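Long-range contacts in member of DUF4221 family (Bacteroides vulgatus, PDB 3S9J), which is of unknown function but adopts a six-bladed beta-propeller fold, in keeping with the beta-propeller clan of its DUF4221 family: residues A[16-21]-A[353-358]; A[324-329]-A[338-343]; A[40-45]-A[55-60]; A[25-30]-A[46-51]. All blocks are in the same frame, centred on the assembly; numbering follows the deposited sequence. Where two conformers were deposited one is given.

Contact 1: A[16-21]-A[353-358]. With NA (sodium ion), chain C.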
# COMPACT_ATOMS: atom_id res chain seq x y z
N LEU A 16 20.40 -1.95 -3.34
CA LEU A 16 20.23 -0.87 -4.30
C LEU A 16 20.37 0.41 -3.54
O LEU A 16 19.83 0.56 -2.43
CB LEU A 16 18.85 -0.84 -4.96
CG LEU A 16 18.36 -1.98 -5.83
CD1 LEU A 16 16.89 -1.71 -6.16
CD2 LEU A 16 19.21 -2.17 -7.09
N ALA A 17 21.10 1.37 -4.11
CA ALA A 17 21.29 2.66 -3.45
C ALA A 17 21.18 3.78 -4.48
O ALA A 17 21.93 3.81 -5.45
CB ALA A 17 22.62 2.75 -2.69
N PHE A 18 20.26 4.69 -4.24
CA PHE A 18 20.05 5.84 -5.10
C PHE A 18 20.48 7.14 -4.39
O PHE A 18 19.80 7.61 -3.46
CB PHE A 18 18.58 5.97 -5.52
CG PHE A 18 18.01 4.75 -6.19
CD1 PHE A 18 18.16 4.56 -7.56
CD2 PHE A 18 17.25 3.83 -5.47
CE1 PHE A 18 17.60 3.43 -8.19
CE2 PHE A 18 16.71 2.72 -6.07
CZ PHE A 18 16.86 2.51 -7.43
N PRO A 19 21.56 7.76 -4.86
CA PRO A 19 21.97 9.02 -4.28
C PRO A 19 20.98 10.12 -4.63
O PRO A 19 20.51 10.20 -5.75
CB PRO A 19 23.35 9.28 -4.91
CG PRO A 19 23.80 7.97 -5.37
CD PRO A 19 22.56 7.28 -5.84
N LEU A 20 20.67 10.94 -3.63
CA LEU A 20 19.68 12.01 -3.75
C LEU A 20 20.33 13.36 -3.47
O LEU A 20 21.45 13.44 -2.99
CB LEU A 20 18.53 11.76 -2.75
CG LEU A 20 17.88 10.36 -2.70
CD1 LEU A 20 16.81 10.30 -1.59
CD2 LEU A 20 17.24 9.96 -4.08
N ASP A 21 19.59 14.42 -3.73
CA ASP A 21 19.95 15.73 -3.24
C ASP A 21 18.67 16.41 -2.75
O ASP A 21 17.67 15.74 -2.51
CB ASP A 21 20.68 16.56 -4.30
CG ASP A 21 19.81 16.95 -5.49
OD1 ASP A 21 18.59 16.68 -5.54
OD2 ASP A 21 20.37 17.54 -6.44
N ASN A 353 20.08 11.42 2.25
CA ASN A 353 20.32 11.63 0.80
C ASN A 353 20.79 10.39 0.07
O ASN A 353 21.47 10.47 -0.94
CB ASN A 353 21.21 12.83 0.57
CG ASN A 353 20.42 14.14 0.65
OD1 ASN A 353 19.31 14.27 0.09
ND2 ASN A 353 20.93 15.07 1.40
N LYS A 354 20.42 9.23 0.60
CA LYS A 354 20.61 7.97 -0.10
C LYS A 354 19.40 7.08 0.13
O LYS A 354 19.14 6.67 1.26
CB LYS A 354 21.88 7.28 0.40
CG LYS A 354 22.44 6.20 -0.52
CD LYS A 354 23.51 6.73 -1.51
CE LYS A 354 24.83 7.24 -0.87
NZ LYS A 354 25.69 6.19 -0.27
N LEU A 355 18.65 6.81 -0.93
CA LEU A 355 17.53 5.86 -0.85
C LEU A 355 18.06 4.45 -1.05
O LEU A 355 18.61 4.12 -2.09
CB LEU A 355 16.44 6.18 -1.85
CG LEU A 355 15.26 5.23 -1.95
CD1 LEU A 355 14.44 5.18 -0.63
CD2 LEU A 355 14.37 5.69 -3.15
N VAL A 356 17.94 3.63 -0.00
CA VAL A 356 18.61 2.32 0.05
C VAL A 356 17.58 1.23 0.23
O VAL A 356 16.66 1.37 1.05
CB VAL A 356 19.62 2.23 1.22
CG1 VAL A 356 20.26 0.84 1.31
CG2 VAL A 356 20.71 3.30 1.08
N PHE A 357 17.74 0.16 -0.54
CA PHE A 357 16.92 -1.05 -0.43
C PHE A 357 17.78 -2.28 -0.36
O PHE A 357 18.82 -2.34 -1.02
CB PHE A 357 16.00 -1.22 -1.66
CG PHE A 357 15.01 -0.14 -1.85
CD1 PHE A 357 13.74 -0.22 -1.27
CD2 PHE A 357 15.29 0.94 -2.68
CE1 PHE A 357 12.81 0.75 -1.48
CE2 PHE A 357 14.34 1.91 -2.91
CZ PHE A 357 13.11 1.86 -2.30
N THR A 358 17.36 -3.27 0.42
CA THR A 358 17.97 -4.58 0.39
C THR A 358 17.04 -5.54 -0.35
O THR A 358 15.83 -5.54 -0.11
CB THR A 358 18.27 -5.08 1.80
OG1 THR A 358 19.26 -4.22 2.38
CG2 THR A 358 18.79 -6.52 1.75
NA NA C . 16.83 14.70 -0.55
O HOH W 1 16.11 13.51 1.41
O HOH W 2 15.00 16.62 -0.20
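Leu16 and Phe357 exchange two backbone hydrogen bonds, Leu16 N to Phe357 O and Phe357 N to Leu16 O, each 2.8 Å long, and Phe18 and Leu355 repeat the exchange two residues on. A fifth bond, Leu20 N to Asn353 O (2.8 Å), lies just past the strand ends, its donor 50° out of the carbonyl plane. Between the bonded pairs, Ala17 CA approaches Leu355 O at 3.3 Å as a CA-H...O contact. The short strands run 170° apart, antiparallel; strand 8-19 is the outer strand of a four-stranded sheet whose other three strands come from the C-terminal part of the chain, the "Velcro" closure known in beta-propellers. Apolar packing gathers on the face of Phe18, Leu355 and Phe357. With CG turned beside its own backbone N (chi1 -56°), Phe18 lies alongside Leu355 and brings CE2 to 4.0 Å from Phe357 CE2, rim to rim. Phe57 of the adjoining sheet also meets the Phe18 ring. An alanine at Phe18 would take away this shared neighbour and would probably leave a gap beside Leu355 and Phe357. On the reverse face the bent chain of Lys354 sets CD 3.9 Å from Pro19 CA. Metal binding forms the last group: sodium takes Asp21 O at 2.4 Å and Asn353 OD1 at 2.6 Å, with two waters and Thr24 O completing the site.

Contact 2: A[324-329]-A[338-343]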
# COMPACT_ATOMS: atom_id res chain seq x y z
N LYS A 324 14.75 -1.05 13.95
CA LYS A 324 15.83 -0.06 13.85
C LYS A 324 16.73 -0.28 12.63
O LYS A 324 17.89 0.10 12.63
CB LYS A 324 16.65 -0.00 15.15
CG LYS A 324 15.91 0.69 16.30
CD LYS A 324 16.81 0.94 17.49
CE LYS A 324 17.38 -0.38 18.00
NZ LYS A 324 16.32 -1.22 18.67
N LYS A 325 16.17 -0.88 11.57
CA LYS A 325 16.98 -1.20 10.40
C LYS A 325 16.25 -0.94 9.09
O LYS A 325 16.82 -0.32 8.18
CB LYS A 325 17.42 -2.66 10.44
CG LYS A 325 18.41 -3.02 9.32
CD LYS A 325 19.11 -4.37 9.54
CE LYS A 325 20.17 -4.56 8.42
NZ LYS A 325 20.82 -5.88 8.51
N TYR A 326 15.00 -1.40 8.98
CA TYR A 326 14.25 -1.28 7.75
C TYR A 326 13.13 -0.27 7.85
O TYR A 326 12.59 0.01 8.93
CB TYR A 326 13.64 -2.65 7.38
CG TYR A 326 14.70 -3.69 7.20
CD1 TYR A 326 15.42 -3.77 6.01
CD2 TYR A 326 14.99 -4.60 8.21
CE1 TYR A 326 16.42 -4.72 5.85
CE2 TYR A 326 15.98 -5.55 8.05
CZ TYR A 326 16.69 -5.60 6.87
OH TYR A 326 17.69 -6.51 6.71
N PHE A 327 12.76 0.29 6.70
CA PHE A 327 11.60 1.14 6.56
C PHE A 327 10.66 0.37 5.63
O PHE A 327 10.66 0.56 4.40
CB PHE A 327 11.98 2.53 6.01
CG PHE A 327 10.88 3.52 6.14
CD1 PHE A 327 10.75 4.28 7.31
CD2 PHE A 327 9.90 3.63 5.18
CE1 PHE A 327 9.68 5.19 7.46
CE2 PHE A 327 8.85 4.53 5.34
CZ PHE A 327 8.75 5.29 6.48
N TYR A 328 9.91 -0.58 6.21
CA TYR A 328 9.17 -1.53 5.39
C TYR A 328 7.96 -0.93 4.70
O TYR A 328 7.41 -1.56 3.80
CB TYR A 328 8.79 -2.80 6.18
CG TYR A 328 7.94 -2.56 7.41
CD1 TYR A 328 6.56 -2.34 7.28
CD2 TYR A 328 8.48 -2.56 8.67
CE1 TYR A 328 5.76 -2.10 8.39
CE2 TYR A 328 7.67 -2.37 9.81
CZ TYR A 328 6.33 -2.13 9.67
OH TYR A 328 5.51 -1.89 10.74
N LYS A 329 7.56 0.27 5.09
CA LYS A 329 6.54 1.01 4.37
C LYS A 329 7.03 1.59 3.03
O LYS A 329 6.25 2.22 2.31
CB LYS A 329 5.89 2.07 5.25
CG LYS A 329 5.17 1.42 6.43
CD LYS A 329 4.31 2.38 7.21
CE LYS A 329 3.66 1.70 8.38
NZ LYS A 329 2.78 2.61 9.20
N LEU A 338 12.28 -9.32 -3.43
CA LEU A 338 11.56 -8.38 -2.59
C LEU A 338 12.51 -7.36 -2.02
O LEU A 338 13.47 -7.71 -1.28
CB LEU A 338 10.86 -9.12 -1.44
CG LEU A 338 10.14 -8.28 -0.37
CD1 LEU A 338 9.01 -7.45 -0.98
CD2 LEU A 338 9.66 -9.17 0.78
N TYR A 339 12.27 -6.11 -2.36
CA TYR A 339 13.12 -5.03 -1.90
C TYR A 339 12.47 -4.31 -0.73
O TYR A 339 11.32 -3.90 -0.82
CB TYR A 339 13.39 -4.04 -3.00
CG TYR A 339 14.30 -4.55 -4.11
CD1 TYR A 339 13.78 -5.28 -5.17
CD2 TYR A 339 15.64 -4.24 -4.14
CE1 TYR A 339 14.59 -5.73 -6.21
CE2 TYR A 339 16.47 -4.69 -5.20
CZ TYR A 339 15.92 -5.44 -6.22
OH TYR A 339 16.70 -5.88 -7.29
N ILE A 340 13.24 -4.14 0.35
CA ILE A 340 12.77 -3.47 1.55
C ILE A 340 13.75 -2.37 1.85
O ILE A 340 14.98 -2.61 1.95
CB ILE A 340 12.64 -4.43 2.76
CG1 ILE A 340 11.81 -5.66 2.39
CG2 ILE A 340 12.05 -3.71 4.02
CD1 ILE A 340 11.65 -6.67 3.54
N SER A 341 13.23 -1.15 2.03
CA SER A 341 14.11 -0.01 2.28
C SER A 341 14.81 -0.13 3.61
O SER A 341 14.24 -0.66 4.60
CB SER A 341 13.32 1.30 2.26
OG SER A 341 14.11 2.42 2.62
N GLU A 342 16.03 0.42 3.64
CA GLU A 342 16.80 0.57 4.90
C GLU A 342 16.81 2.00 5.42
O GLU A 342 17.64 2.35 6.25
CB GLU A 342 18.23 0.01 4.73
CG GLU A 342 18.23 -1.52 4.68
CD GLU A 342 19.53 -2.19 5.11
OE1 GLU A 342 20.37 -1.56 5.80
OE2 GLU A 342 19.71 -3.37 4.74
N ASN A 343 15.90 2.85 4.94
CA ASN A 343 15.84 4.25 5.36
C ASN A 343 15.04 4.42 6.67
O ASN A 343 14.12 5.20 6.74
CB ASN A 343 15.26 5.13 4.27
CG ASN A 343 16.22 5.31 3.14
OD1 ASN A 343 16.36 4.41 2.33
ND2 ASN A 343 16.92 6.45 3.10
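Phe327 N donates to Ser341 O at 2.7 Å, the one direct hydrogen bond joining these segments, and it arrives from well above the carbonyl plane, 45° out of it. The same oxygen receives a CA-H...O contact from Tyr326 CA at 3.2 Å and lies in plane at the edge of the Tyr326 ring, so one carbonyl serves two consecutive residues. Ile340 works beside it: its CG2 methyl sits 3.9 Å from Tyr326 CB and also touches Tyr328 CB, bridging the two tyrosines at their roots. Glu342 runs alongside Tyr326, pointing the same way, with OE2 3.7 Å from CE1 and the carboxylate turned 79° to the ring. One face of that ring carries CG of Lys325, whose extended chain keeps NZ 4.7 Å from Glu342 OE2; the opposite charges are near without touching. Phe327 CB, in turn, rests 3.5 Å from Asn343 O.

The next shell fixes these groups. Ser341, with OG anti to the backbone N (chi1 175°), accepts from Asn343 N at 3.0 Å in an ST turn, and the same hydroxyl is hydrogen-bonded to Val356 O. Glu342 OE2 bonds Thr358 OG1 and OE1 bonds Asn347 ND2, which leaves the carboxylate little freedom to turn.

The contact sits at the open end of the beta hairpin 327-334/337-341; strand 354-364 flanks strand 337-341 in the same sheet, while Phe282 of strand 278-284, in the neighbouring sheet, packs on Tyr328 and Ile340.

Contact 3: A[40-45]-A[55-60]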
# COMPACT_ATOMS: atom_id res chain seq x y z
N GLU A 40 13.25 -2.34 -15.84
CA GLU A 40 12.42 -2.07 -14.68
C GLU A 40 12.84 -0.74 -14.03
O GLU A 40 14.02 -0.39 -13.92
CB GLU A 40 12.41 -3.19 -13.63
CG GLU A 40 13.78 -3.63 -13.18
CD GLU A 40 13.79 -4.56 -11.96
OE1 GLU A 40 12.74 -4.78 -11.32
OE2 GLU A 40 14.88 -5.06 -11.66
N TYR A 41 11.83 -0.06 -13.52
CA TYR A 41 11.96 1.23 -12.91
C TYR A 41 11.15 1.28 -11.61
O TYR A 41 10.27 0.46 -11.38
CB TYR A 41 11.42 2.32 -13.86
CG TYR A 41 12.18 2.41 -15.15
CD1 TYR A 41 13.31 3.19 -15.26
CD2 TYR A 41 11.74 1.72 -16.28
CE1 TYR A 41 14.05 3.25 -16.43
CE2 TYR A 41 12.46 1.78 -17.46
CZ TYR A 41 13.60 2.55 -17.53
OH TYR A 41 14.33 2.64 -18.69
N LEU A 42 11.45 2.29 -10.80
CA LEU A 42 10.62 2.63 -9.66
C LEU A 42 9.98 4.01 -9.90
O LEU A 42 10.67 5.02 -10.05
CB LEU A 42 11.43 2.58 -8.34
CG LEU A 42 10.68 2.71 -7.02
CD1 LEU A 42 9.68 1.57 -6.86
CD2 LEU A 42 11.65 2.79 -5.78
N HIS A 43 8.66 4.02 -9.92
CA HIS A 43 7.85 5.23 -9.92
C HIS A 43 7.86 5.74 -8.47
O HIS A 43 7.41 5.03 -7.58
CB HIS A 43 6.44 4.88 -10.34
CG HIS A 43 5.44 5.99 -10.17
ND1 HIS A 43 4.89 6.65 -11.25
CD2 HIS A 43 4.86 6.53 -9.06
CE1 HIS A 43 4.04 7.57 -10.81
NE2 HIS A 43 3.98 7.50 -9.50
N PHE A 44 8.34 6.94 -8.24
CA PHE A 44 8.50 7.43 -6.87
C PHE A 44 7.85 8.80 -6.78
O PHE A 44 8.42 9.79 -7.23
CB PHE A 44 9.99 7.48 -6.56
CG PHE A 44 10.37 7.89 -5.15
CD1 PHE A 44 10.52 9.24 -4.81
CD2 PHE A 44 10.68 6.93 -4.20
CE1 PHE A 44 10.95 9.61 -3.52
CE2 PHE A 44 11.11 7.32 -2.91
CZ PHE A 44 11.25 8.66 -2.60
N GLU A 45 6.65 8.85 -6.21
CA GLU A 45 5.96 10.11 -6.06
C GLU A 45 6.74 10.96 -5.07
O GLU A 45 6.97 10.53 -3.96
CB GLU A 45 4.54 9.94 -5.57
CG GLU A 45 3.79 11.26 -5.50
CD GLU A 45 2.37 11.06 -5.04
OE1 GLU A 45 1.66 10.26 -5.68
OE2 GLU A 45 1.97 11.69 -4.05
N VAL A 55 9.54 11.28 -9.46
CA VAL A 55 10.85 10.84 -9.90
C VAL A 55 10.75 9.38 -10.33
O VAL A 55 10.12 8.56 -9.65
CB VAL A 55 11.87 11.00 -8.77
CG1 VAL A 55 13.22 10.32 -9.09
CG2 VAL A 55 12.03 12.48 -8.43
N ILE A 56 11.40 9.06 -11.45
CA ILE A 56 11.49 7.70 -11.89
C ILE A 56 12.93 7.25 -11.69
O ILE A 56 13.85 7.88 -12.22
CB ILE A 56 11.12 7.58 -13.40
CG1 ILE A 56 9.74 8.17 -13.69
CG2 ILE A 56 11.26 6.09 -13.86
CD1 ILE A 56 8.57 7.54 -12.91
N PHE A 57 13.13 6.19 -10.91
CA PHE A 57 14.45 5.64 -10.69
C PHE A 57 14.73 4.45 -11.60
O PHE A 57 13.89 3.58 -11.76
CB PHE A 57 14.63 5.15 -9.26
CG PHE A 57 14.68 6.26 -8.22
CD1 PHE A 57 15.83 7.04 -8.05
CD2 PHE A 57 13.62 6.49 -7.40
CE1 PHE A 57 15.88 8.04 -7.10
CE2 PHE A 57 13.68 7.46 -6.42
CZ PHE A 57 14.80 8.23 -6.25
N ASP A 58 15.94 4.41 -12.13
CA ASP A 58 16.48 3.31 -12.96
C ASP A 58 17.14 2.27 -12.07
O ASP A 58 18.16 2.54 -11.45
CB ASP A 58 17.47 3.94 -13.92
CG ASP A 58 18.10 2.93 -14.89
OD1 ASP A 58 18.07 1.70 -14.63
OD2 ASP A 58 18.66 3.43 -15.88
N ILE A 59 16.50 1.11 -11.95
CA ILE A 59 16.95 0.09 -11.01
C ILE A 59 18.30 -0.51 -11.40
O ILE A 59 19.23 -0.57 -10.57
CB ILE A 59 15.87 -0.99 -10.81
CG1 ILE A 59 14.68 -0.42 -10.00
CG2 ILE A 59 16.47 -2.21 -10.06
CD1 ILE A 59 13.40 -1.24 -10.10
N GLU A 60 18.45 -0.89 -12.67
CA GLU A 60 19.69 -1.50 -13.16
C GLU A 60 20.87 -0.56 -12.94
O GLU A 60 21.93 -0.99 -12.55
CB GLU A 60 19.55 -1.81 -14.67
CG GLU A 60 20.80 -2.40 -15.34
CD GLU A 60 20.78 -2.34 -16.90
OE1 GLU A 60 19.82 -1.81 -17.52
OE2 GLU A 60 21.78 -2.80 -17.49
O HOH W 3 16.46 -0.66 -14.89
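Phe44 and Phe57 reach each other through different first torsions: CG of Phe44 stands anti to its N (chi1 -177°), whereas CG of Phe57 folds back beside its N (chi1 -70°). The result is a T-shaped pair, planes 81° apart, in which the edge of Phe57 meets the face of Phe44; CE2 of Phe57 comes to 3.6 Å from CG of Phe44, toward the rim of that ring. Val55 CG1 covers the centre of one Phe57 face, which helps fix the rotation of the ring.

On the other side of the sheet Ile56 spreads its branches over two partners. Its CG2 lies 3.8 Å from Tyr41 CB, and its CD1 lies 3.8 Å from His43 CA. Ile59, just past the end of strand 53-58, is crossed at about a right angle by the Glu40 chain, OE2 of Glu40 3.6 Å from Ile59 CG2, while Glu40 OE1 is held by Arg335 N and Gln33 NE2.

Beneath these side chains Leu42 and Phe57 exchange two backbone bonds of 2.9 Å, Leu42 N to Phe57 O and Phe57 N to Leu42 O, and Phe44 and Val55 exchange another two. Where direct pairing stops, a water takes over. It donates to Glu40 O at 2.6 Å and to Asp58 OD1, and accepts from Glu60 N at 3.0 Å, while Asp58 OD1 also forms a salt bridge with Lys39 and OD2 is hydrogen-bonded to Asn61 ND2. This regular antiparallel pairing of strands 39-46 and 53-58 is the central hairpin of a four-stranded meander, the blade unit of a beta-propeller.

Contact 4: A[25-30]-A[46-51]. With FMT (formic acid), chain K.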
# COMPACT_ATOMS: atom_id res chain seq x y z
N TYR A 25 13.13 13.96 -1.90
CA TYR A 25 13.10 13.52 -0.50
C TYR A 25 13.11 12.01 -0.46
O TYR A 25 12.57 11.34 -1.37
CB TYR A 25 11.86 14.06 0.20
CG TYR A 25 11.89 13.90 1.70
CD1 TYR A 25 12.89 14.48 2.46
CD2 TYR A 25 10.92 13.14 2.34
CE1 TYR A 25 12.92 14.31 3.85
CE2 TYR A 25 10.92 13.00 3.72
CZ TYR A 25 11.93 13.60 4.45
OH TYR A 25 11.98 13.46 5.81
N TYR A 26 13.72 11.45 0.59
CA TYR A 26 13.96 9.98 0.60
C TYR A 26 12.71 9.16 0.82
O TYR A 26 12.70 7.96 0.57
CB TYR A 26 15.03 9.56 1.63
CG TYR A 26 14.56 9.67 3.07
CD1 TYR A 26 13.93 8.62 3.72
CD2 TYR A 26 14.71 10.85 3.75
CE1 TYR A 26 13.45 8.73 5.02
CE2 TYR A 26 14.26 10.97 5.08
CZ TYR A 26 13.64 9.90 5.69
OH TYR A 26 13.19 10.05 6.97
N LEU A 27 11.66 9.78 1.34
CA LEU A 27 10.38 9.11 1.62
C LEU A 27 9.36 9.41 0.55
O LEU A 27 9.13 10.58 0.22
CB LEU A 27 9.81 9.60 2.95
CG LEU A 27 8.42 9.04 3.31
CD1 LEU A 27 8.53 7.55 3.52
CD2 LEU A 27 7.89 9.73 4.56
N SER A 28 8.73 8.35 0.04
CA SER A 28 7.54 8.44 -0.77
C SER A 28 6.47 7.53 -0.22
O SER A 28 6.78 6.41 0.19
CB SER A 28 7.82 7.99 -2.20
OG SER A 28 6.58 8.03 -2.96
N LYS A 29 5.22 8.00 -0.23
CA LYS A 29 4.07 7.18 0.15
C LYS A 29 3.37 6.54 -1.04
O LYS A 29 2.38 5.85 -0.86
CB LYS A 29 3.05 7.99 0.96
CG LYS A 29 3.62 8.45 2.32
CD LYS A 29 2.54 9.10 3.17
CE LYS A 29 3.01 9.47 4.55
NZ LYS A 29 1.92 10.26 5.28
N SER A 30 3.91 6.75 -2.24
CA SER A 30 3.31 6.19 -3.45
C SER A 30 4.44 5.84 -4.44
O SER A 30 4.75 6.60 -5.39
CB SER A 30 2.33 7.17 -4.04
OG SER A 30 1.59 6.58 -5.13
N ASN A 46 7.13 12.14 -5.46
CA ASN A 46 8.02 12.99 -4.63
C ASN A 46 7.24 14.24 -4.24
O ASN A 46 7.50 15.35 -4.73
CB ASN A 46 9.26 13.31 -5.48
CG ASN A 46 10.30 14.14 -4.76
OD1 ASN A 46 10.59 13.91 -3.58
ND2 ASN A 46 10.88 15.12 -5.49
N THR A 47 6.27 14.03 -3.35
CA THR A 47 5.35 15.11 -2.94
C THR A 47 5.45 15.41 -1.45
O THR A 47 4.64 16.18 -0.91
CB THR A 47 3.89 14.74 -3.29
OG1 THR A 47 3.61 13.44 -2.77
CG2 THR A 47 3.69 14.78 -4.83
N GLN A 48 6.41 14.80 -0.76
CA GLN A 48 6.59 15.11 0.67
C GLN A 48 7.19 16.50 0.84
O GLN A 48 7.90 17.03 -0.01
CB GLN A 48 7.47 14.10 1.37
CG GLN A 48 6.86 12.72 1.44
CD GLN A 48 5.60 12.66 2.27
OE1 GLN A 48 4.57 12.15 1.83
NE2 GLN A 48 5.67 13.19 3.42
N LYS A 49 6.87 17.12 1.96
CA LYS A 49 7.43 18.41 2.29
C LYS A 49 7.18 19.42 1.23
O LYS A 49 6.04 19.54 0.76
CB LYS A 49 8.92 18.27 2.74
CG LYS A 49 9.10 17.33 3.89
CD LYS A 49 10.59 17.37 4.38
CE LYS A 49 10.75 16.84 5.76
NZ LYS A 49 12.14 17.18 6.22
N SER A 50 8.17 20.19 0.79
CA SER A 50 7.95 21.24 -0.19
C SER A 50 8.04 20.73 -1.62
O SER A 50 7.88 21.48 -2.56
CB SER A 50 8.98 22.37 0.02
OG SER A 50 10.29 21.88 -0.20
N LEU A 51 8.36 19.45 -1.78
CA LEU A 51 8.58 18.89 -3.11
C LEU A 51 7.26 18.55 -3.77
O LEU A 51 6.28 18.25 -3.09
CB LEU A 51 9.43 17.63 -3.03
CG LEU A 51 10.81 17.92 -2.42
CD1 LEU A 51 11.49 16.68 -2.12
CD2 LEU A 51 11.65 18.82 -3.35
C FMT K . 12.84 7.10 8.74
O1 FMT K . 12.61 6.40 9.77
O2 FMT K . 12.14 8.06 8.38
O HOH W 4 13.67 14.72 7.28
O HOH W 5 8.92 12.92 -1.45
O HOH W 6 4.54 10.69 -0.97
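Tyr25 and Asn46 share the one direct hydrogen bond of this contact, Tyr25 N to Asn46 OD1 at 3.0 Å, which joins the loop between strands 8-19 and 31-36 to the loop between strands 39-46 and 53-58. With CG anti to N (chi1 -168°), the tyrosine ring is carried across the type II' turn of Gln48 to Leu51. CB packs near Leu51 CD1, with Asn46 OD1 a little farther off. On one flank CD2 reaches Gln48 CB at 3.7 Å; on the other, the extended chain of Lys49 passes over the ring face, its CD 4.1 Å from the centroid and 19° off the normal, a CH-pi contact. The opposite face is covered by CD2 of Tyr26. At the tip, Tyr25 OH touches Lys49 CE and bonds a water in the ring plane; the same water accepts a hydrogen bond from Lys49 NZ.

Gln48 brings CG to 3.3 Å from Leu27 O, and a second water donates to Leu27 O and Asn46 OD1 while accepting from Gln48 N. A third accepts from Lys29 N and donates to Gln48 OE1. Asn46 ND2 is bonded to Asp53 OD1 and Gln23 O, which orients the amide.

An alanine in place of Tyr25 would strip the aromatic face from Lys49 and is likely to leave that chain free to swing. With one direct hydrogen bond and three bridging waters, the polar link between the loops is mostly water-mediated, while the Tyr25 ring and the alkyl parts of Gln48 and Lys49 supply the dry packing.

From the N terminus, residues 16-21 open the longest loop, which contact 1 closes only when the chain returns at 353-358; the other three contacts all nest inside it. Next come 25-30 and 40-45, whose partners 46-51 and 55-60 follow in alternating order, so contacts 4 and 3 cross, linked by Glu45 O to Ser28 OG. Contact 2 closes later, in series with both. Contacts 1 and 2 share a sheet through strands 337-341 and 354-364. Phe18 against Phe57 joins that closing sheet to the one of contact 3. Contact 4 also touches the closing sheet, Leu27 on Phe327 and Tyr26 on Leu20, so with the Ser28 bond to Glu45 its loops meet both sheets.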